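Local structure of hypothetical signal peptide protein (Sinorhizobium meliloti, 3PJY) at residues B[36-48]-B[105-117]. The protein is of unknown function, belongs to the DUF192 family and has been put forward as a putative transcription regulator. Residues are numbered along the deposited sequence; the frame is centred on the assembly and turned at random. Where two conformers were deposited one is given.
Sequences GLMYRRQMAPDHG and VLELNAGTVKRLG
Asn109 and Met43 illustrate how one amide and one bridging water can join a loop to the end of a strand. The ND2 of Asn109 donates to Met43 O over 3.0 Å, a bent bond (151°) that reaches the oxygen from above its carbonyl plane. Met43, a selenomethionine, runs past Asn109 in the opposite direction; its CG stands anti to the backbone N (chi1 -176°) and the turn at chi3 lays CE against the strand backbone, 3.6 Å from Asn109 N. Water 1 sits beside this pair and bridges the two segments: it donates to Pro45 O and His47 O and accepts from both Asn109 N and ND2, four bonds that tie the type I turn Ala44-His47 to the strand end.

Within the same turn, Asp46 OD1 receives Arg115 NH2 in a nearly straight hydrogen bond of a salt bridge (2.8 Å, 167°). Asp46 OD1 lies in the guanidinium plane of Arg115, yet is met from above the plane of its own carboxylate, the two groups being turned well apart. Pro45 CB packs 3.5 Å from Arg115 NH2, while water 2 links Asp46 OD2 to Arg115 NH1. His20 NE2 also bonds to OD1, giving the carboxylate a second partner. Farther along, Leu37 CD1 rests 3.6 Å from Glu107 OE1.

Behind Asn109, its carbonyl oxygen takes both N and OG1 of Thr112 from one face, which fixes the type II turn into helix 112-116. The contact thus drapes the loop between helix 30-35 and strand 47-53 over the end of strand 102-109, with strands 19-27 and 70-75 flanking this central pair in the mixed sheet.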
# COMPACT_ATOMS: atom_id res chain seq x y z
N GLY B 36 -0.00 -10.50 -21.36
CA GLY B 36 -0.76 -9.67 -20.47
C GLY B 36 -1.58 -10.51 -19.48
O GLY B 36 -1.06 -11.43 -18.87
N LEU B 37 -2.84 -10.16 -19.32
CA LEU B 37 -3.77 -10.84 -18.42
C LEU B 37 -4.72 -11.76 -19.22
O LEU B 37 -5.80 -12.13 -18.72
CB LEU B 37 -4.54 -9.80 -17.61
CG LEU B 37 -3.67 -9.02 -16.64
CD1 LEU B 37 -4.46 -7.81 -16.07
CD2 LEU B 37 -3.22 -9.92 -15.44
N MSE B 38 -4.27 -12.18 -20.39
CA MSE B 38 -5.07 -13.10 -21.20
C MSE B 38 -5.46 -14.31 -20.39
O MSE B 38 -4.67 -14.81 -19.59
CB MSE B 38 -4.30 -13.60 -22.44
CG MSE B 38 -4.09 -12.56 -23.53
SE MSE B 38 -3.18 -13.41 -24.99
CE MSE B 38 -3.13 -11.89 -26.21
N TYR B 39 -6.68 -14.77 -20.63
CA TYR B 39 -7.24 -16.01 -20.06
C TYR B 39 -7.53 -16.01 -18.57
O TYR B 39 -8.31 -16.83 -18.15
CB TYR B 39 -6.42 -17.25 -20.44
CG TYR B 39 -6.33 -17.41 -21.94
CD1 TYR B 39 -7.43 -17.80 -22.66
CD2 TYR B 39 -5.15 -17.18 -22.61
CE1 TYR B 39 -7.37 -17.96 -24.03
CE2 TYR B 39 -5.10 -17.34 -24.00
CZ TYR B 39 -6.19 -17.71 -24.68
OH TYR B 39 -6.17 -17.87 -26.05
N ARG B 40 -6.96 -15.11 -17.78
CA ARG B 40 -7.25 -15.06 -16.35
C ARG B 40 -8.71 -14.81 -16.11
O ARG B 40 -9.35 -13.99 -16.82
CB ARG B 40 -6.41 -14.00 -15.69
CG ARG B 40 -4.96 -14.38 -15.80
CD ARG B 40 -4.19 -13.64 -14.83
NE ARG B 40 -2.76 -13.77 -15.08
CZ ARG B 40 -1.87 -13.25 -14.26
NH1 ARG B 40 -2.29 -12.62 -13.19
NH2 ARG B 40 -0.58 -13.39 -14.52
N ARG B 41 -9.27 -15.51 -15.13
CA ARG B 41 -10.69 -15.35 -14.85
C ARG B 41 -10.95 -14.47 -13.63
O ARG B 41 -12.07 -13.98 -13.41
CB ARG B 41 -11.36 -16.73 -14.72
CG ARG B 41 -11.04 -17.69 -15.88
CD ARG B 41 -11.40 -17.14 -17.28
NE ARG B 41 -11.92 -18.19 -18.14
CZ ARG B 41 -11.24 -18.85 -19.09
NH1 ARG B 41 -11.88 -19.78 -19.76
NH2 ARG B 41 -9.96 -18.61 -19.37
N GLN B 42 -9.93 -14.26 -12.81
CA GLN B 42 -10.09 -13.43 -11.63
C GLN B 42 -8.82 -12.67 -11.37
O GLN B 42 -7.77 -13.01 -11.88
CB GLN B 42 -10.43 -14.30 -10.41
CG GLN B 42 -9.34 -15.30 -10.05
N MSE B 43 -8.94 -11.66 -10.51
CA MSE B 43 -7.82 -10.83 -10.09
C MSE B 43 -8.33 -9.96 -8.94
O MSE B 43 -9.39 -9.39 -9.05
CB MSE B 43 -7.31 -9.95 -11.23
CG MSE B 43 -6.06 -9.13 -10.85
SE MSE B 43 -5.11 -8.40 -12.35
CE MSE B 43 -6.31 -6.99 -12.78
N ALA B 44 -7.58 -9.92 -7.84
CA ALA B 44 -8.01 -9.21 -6.64
C ALA B 44 -8.06 -7.72 -6.84
O ALA B 44 -7.34 -7.18 -7.70
CB ALA B 44 -7.08 -9.56 -5.43
N PRO B 45 -8.90 -7.01 -6.06
CA PRO B 45 -9.11 -5.61 -6.39
C PRO B 45 -7.84 -4.72 -6.30
O PRO B 45 -7.69 -3.76 -7.06
CB PRO B 45 -10.10 -5.13 -5.33
CG PRO B 45 -10.86 -6.36 -4.96
CD PRO B 45 -9.87 -7.49 -5.04
N ASP B 46 -6.95 -5.04 -5.37
CA ASP B 46 -5.69 -4.28 -5.24
C ASP B 46 -4.50 -4.94 -5.96
O ASP B 46 -3.33 -4.65 -5.61
CB ASP B 46 -5.37 -3.99 -3.77
CG ASP B 46 -6.38 -3.04 -3.12
OD1 ASP B 46 -6.82 -2.07 -3.76
OD2 ASP B 46 -6.78 -3.33 -1.96
N HIS B 47 -4.78 -5.79 -6.94
CA HIS B 47 -3.74 -6.42 -7.75
C HIS B 47 -3.88 -6.00 -9.21
O HIS B 47 -4.99 -5.87 -9.73
CB HIS B 47 -3.82 -7.92 -7.66
CG HIS B 47 -3.25 -8.49 -6.39
ND1 HIS B 47 -2.08 -9.23 -6.37
CD2 HIS B 47 -3.71 -8.46 -5.12
CE1 HIS B 47 -1.84 -9.62 -5.13
NE2 HIS B 47 -2.81 -9.18 -4.35
N GLY B 48 -2.74 -5.87 -9.88
CA GLY B 48 -2.71 -5.53 -11.28
C GLY B 48 -1.46 -6.01 -11.96
O GLY B 48 -0.67 -6.77 -11.37
N VAL B 105 2.48 0.74 -18.71
CA VAL B 105 1.03 0.68 -18.64
C VAL B 105 0.69 -0.15 -17.40
O VAL B 105 1.28 -1.20 -17.15
CB VAL B 105 0.38 0.09 -19.87
CG1 VAL B 105 -1.10 -0.27 -19.67
CG2 VAL B 105 0.52 1.06 -21.09
N LEU B 106 -0.25 0.36 -16.60
CA LEU B 106 -0.81 -0.40 -15.46
C LEU B 106 -2.20 -0.86 -15.83
O LEU B 106 -3.06 -0.03 -16.17
CB LEU B 106 -0.82 0.48 -14.19
CG LEU B 106 -1.39 -0.15 -12.94
CD1 LEU B 106 -0.65 -1.41 -12.53
CD2 LEU B 106 -1.37 0.89 -11.83
N GLU B 107 -2.42 -2.17 -15.77
CA GLU B 107 -3.76 -2.72 -15.92
C GLU B 107 -4.32 -3.14 -14.57
O GLU B 107 -3.68 -3.85 -13.81
CB GLU B 107 -3.78 -3.91 -16.87
CG GLU B 107 -3.62 -3.52 -18.30
CD GLU B 107 -3.68 -4.67 -19.28
OE1 GLU B 107 -3.60 -5.86 -18.94
OE2 GLU B 107 -3.79 -4.36 -20.49
N LEU B 108 -5.52 -2.67 -14.28
CA LEU B 108 -6.23 -2.95 -13.05
C LEU B 108 -7.64 -3.46 -13.39
O LEU B 108 -8.12 -3.26 -14.52
CB LEU B 108 -6.38 -1.67 -12.24
CG LEU B 108 -5.06 -0.99 -11.81
CD1 LEU B 108 -5.33 0.40 -11.22
CD2 LEU B 108 -4.34 -1.87 -10.83
N ASN B 109 -8.32 -4.06 -12.43
CA ASN B 109 -9.71 -4.41 -12.67
C ASN B 109 -10.49 -3.17 -13.09
O ASN B 109 -10.31 -2.07 -12.54
CB ASN B 109 -10.36 -4.99 -11.44
CG ASN B 109 -10.00 -6.42 -11.19
OD1 ASN B 109 -10.47 -7.32 -11.89
ND2 ASN B 109 -9.19 -6.65 -10.15
N ALA B 110 -11.40 -3.32 -14.04
CA ALA B 110 -12.28 -2.19 -14.38
C ALA B 110 -13.00 -1.66 -13.16
O ALA B 110 -13.47 -2.43 -12.30
CB ALA B 110 -13.28 -2.57 -15.51
N GLY B 111 -13.08 -0.34 -13.07
CA GLY B 111 -13.70 0.33 -11.93
C GLY B 111 -12.71 0.75 -10.86
O GLY B 111 -13.07 1.49 -9.94
N THR B 112 -11.47 0.26 -10.96
CA THR B 112 -10.45 0.59 -9.95
C THR B 112 -10.10 2.08 -9.91
O THR B 112 -9.96 2.66 -8.83
CB THR B 112 -9.19 -0.25 -10.08
OG1 THR B 112 -9.56 -1.64 -10.04
CG2 THR B 112 -8.26 0.00 -8.88
N VAL B 113 -10.01 2.69 -11.08
CA VAL B 113 -9.69 4.14 -11.16
C VAL B 113 -10.70 4.94 -10.41
O VAL B 113 -10.36 5.79 -9.57
CB VAL B 113 -9.49 4.59 -12.61
CG1 VAL B 113 -9.47 6.15 -12.76
CG2 VAL B 113 -8.18 3.95 -13.16
N LYS B 114 -11.96 4.62 -10.65
CA LYS B 114 -13.04 5.29 -9.87
C LYS B 114 -13.01 5.00 -8.39
O LYS B 114 -13.16 5.91 -7.56
CB LYS B 114 -14.38 4.94 -10.46
CG LYS B 114 -14.62 5.66 -11.76
CD LYS B 114 -14.87 7.20 -11.61
CE LYS B 114 -14.66 7.97 -12.96
NZ LYS B 114 -13.20 8.03 -13.46
N ARG B 115 -12.85 3.73 -8.04
CA ARG B 115 -12.81 3.34 -6.64
C ARG B 115 -11.74 4.08 -5.87
O ARG B 115 -11.98 4.47 -4.71
CB ARG B 115 -12.58 1.83 -6.48
CG ARG B 115 -12.38 1.35 -5.01
CD ARG B 115 -12.36 -0.19 -4.99
NE ARG B 115 -11.15 -0.83 -5.56
CZ ARG B 115 -10.03 -1.06 -4.89
NH1 ARG B 115 -9.86 -0.65 -3.63
NH2 ARG B 115 -9.06 -1.75 -5.48
N LEU B 116 -10.61 4.37 -6.53
CA LEU B 116 -9.43 4.97 -5.86
C LEU B 116 -9.36 6.50 -6.02
O LEU B 116 -8.47 7.11 -5.44
CB LEU B 116 -8.16 4.28 -6.33
CG LEU B 116 -8.05 2.78 -6.05
CD1 LEU B 116 -6.66 2.29 -6.56
CD2 LEU B 116 -8.26 2.47 -4.57
N GLY B 117 -10.27 7.07 -6.80
CA GLY B 117 -10.29 8.52 -7.04
C GLY B 117 -9.05 9.01 -7.77
O GLY B 117 -8.49 10.07 -7.44
O HOH W 1 -7.34 -4.34 -9.74
O HOH W 2 -8.42 -1.53 -1.11